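Long-range contact in uncharacterized HTH-type transcriptional regulator HI_0893 (Haemophilus influenzae, PDB 3QKX), which probably binds cis-regulatory DNA as a TetR-family transcriptional regulator: residues S15-L20 against E54-F59. Residues are numbered along the deposited sequence; the frame is centred on the assembly and turned at random.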
# COMPACT_ATOMS: atom_id res chain seq x y z
N SER A 15 12.21 -6.71 17.60
CA SER A 15 12.33 -7.82 16.66
C SER A 15 11.23 -8.86 16.86
O SER A 15 10.65 -9.35 15.91
CB SER A 15 13.70 -8.48 16.83
OG SER A 15 13.77 -9.75 16.18
N ALA A 16 10.98 -9.21 18.12
CA ALA A 16 9.93 -10.16 18.46
C ALA A 16 8.55 -9.60 18.23
O ALA A 16 7.64 -10.34 17.93
CB ALA A 16 10.09 -10.62 19.96
N THR A 17 8.37 -8.30 18.40
CA THR A 17 7.10 -7.64 18.11
C THR A 17 6.72 -7.82 16.64
O THR A 17 5.59 -8.19 16.33
CB THR A 17 7.12 -6.14 18.46
OG1 THR A 17 7.16 -5.96 19.87
CG2 THR A 17 5.87 -5.43 17.90
N ASP A 18 7.67 -7.57 15.76
CA ASP A 18 7.51 -7.84 14.34
C ASP A 18 6.98 -9.25 14.07
O ASP A 18 5.95 -9.41 13.41
CB ASP A 18 8.83 -7.67 13.61
CG ASP A 18 9.00 -6.30 13.02
OD1 ASP A 18 8.07 -5.79 12.36
OD2 ASP A 18 10.11 -5.76 13.16
N ARG A 19 7.66 -10.25 14.62
CA ARG A 19 7.31 -11.65 14.37
C ARG A 19 5.90 -12.01 14.81
O ARG A 19 5.15 -12.57 14.05
CB ARG A 19 8.31 -12.59 15.06
CG ARG A 19 9.70 -12.57 14.46
CD ARG A 19 10.59 -13.66 15.07
NE ARG A 19 11.84 -13.05 15.53
CZ ARG A 19 12.20 -12.83 16.80
NH1 ARG A 19 11.48 -13.26 17.85
NH2 ARG A 19 13.35 -12.21 17.03
N LEU A 20 5.56 -11.65 16.04
CA LEU A 20 4.23 -11.95 16.59
C LEU A 20 3.15 -11.16 15.81
O LEU A 20 2.03 -11.65 15.59
CB LEU A 20 4.17 -11.67 18.11
CG LEU A 20 3.24 -12.53 18.98
N GLU A 54 2.60 1.92 25.34
CA GLU A 54 3.93 2.55 25.34
C GLU A 54 4.93 1.72 24.52
O GLU A 54 5.80 2.29 23.85
CB GLU A 54 4.46 2.77 26.78
CG GLU A 54 5.44 3.94 26.92
N LEU A 55 4.79 0.39 24.57
CA LEU A 55 5.56 -0.52 23.71
C LEU A 55 5.37 -0.19 22.24
O LEU A 55 6.33 0.09 21.53
CB LEU A 55 5.18 -1.98 23.96
CG LEU A 55 6.12 -3.07 23.41
CD1 LEU A 55 6.06 -4.35 24.27
CD2 LEU A 55 5.82 -3.39 21.97
N LEU A 56 4.13 -0.22 21.77
CA LEU A 56 3.85 0.01 20.35
C LEU A 56 4.20 1.44 19.87
O LEU A 56 4.55 1.62 18.71
CB LEU A 56 2.39 -0.33 20.03
CG LEU A 56 1.94 -1.79 20.24
CD1 LEU A 56 0.50 -1.94 19.74
CD2 LEU A 56 2.83 -2.80 19.56
N GLU A 57 4.15 2.43 20.77
CA GLU A 57 4.65 3.79 20.47
C GLU A 57 6.13 3.78 20.12
O GLU A 57 6.51 4.25 19.05
CB GLU A 57 4.43 4.76 21.65
CG GLU A 57 2.97 5.19 21.89
CD GLU A 57 2.83 6.60 22.47
OE1 GLU A 57 3.14 7.58 21.75
OE2 GLU A 57 2.39 6.74 23.63
N GLN A 58 6.95 3.24 21.02
CA GLN A 58 8.40 3.19 20.80
C GLN A 58 8.76 2.32 19.59
O GLN A 58 9.70 2.64 18.85
CB GLN A 58 9.13 2.69 22.06
CG GLN A 58 9.17 3.71 23.21
CD GLN A 58 9.96 3.21 24.43
OE1 GLN A 58 11.02 2.57 24.30
NE2 GLN A 58 9.44 3.51 25.63
N PHE A 59 8.00 1.24 19.39
CA PHE A 59 8.16 0.37 18.23
C PHE A 59 7.96 1.15 16.93
O PHE A 59 8.75 1.02 16.01
CB PHE A 59 7.17 -0.78 18.32
CG PHE A 59 7.19 -1.71 17.12
CD1 PHE A 59 8.18 -2.66 16.98
CD2 PHE A 59 6.19 -1.64 16.17
CE1 PHE A 59 8.18 -3.55 15.91
CE2 PHE A 59 6.20 -2.51 15.08
CZ PHE A 59 7.19 -3.47 14.96
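The methyl of T17 sits over the face of the F59 ring: CG2 lies 3.6 Å from the ring centroid and 13° off the ring normal, a CH-pi contact. F59 reaches it by extending CG anti to its backbone N (chi1 177°), which sends the ring out from helix 52-72 toward helix 6-23. T17 holds CG2 anti to its own backbone N, an orientation that turns the methyl onto the ring and leaves OG1 beside that N, where it hydrogen-bonds to I13 O one turn earlier. The same OG1 touches L55 CD2 at 3.6 Å, whereas CG2 only grazes L56 CD2 at 4.3 Å. The D18 carboxylate lies at the ring's edge and turns a flat face to it, with OD1 3.6 Å from F59 CZ and the planes 69° apart. Its charge is met outside this pair, by a salt bridge from OD2 to R62 and a hydrogen bond between OD1 and Y109 OH. The axes of segments 15-20 and 54-59 approach to 11.3 Å and run nearly at right angles; this wide crossing buries about 200 Å², most of it at T17 and F59. In the TetR-type N-terminal region, helix 31-38 of the predicted helix-turn-helix packs beside the contact, L34 touching T17 and M31 touching L55, while F14 and M21 of helix 6-23 also touch F59.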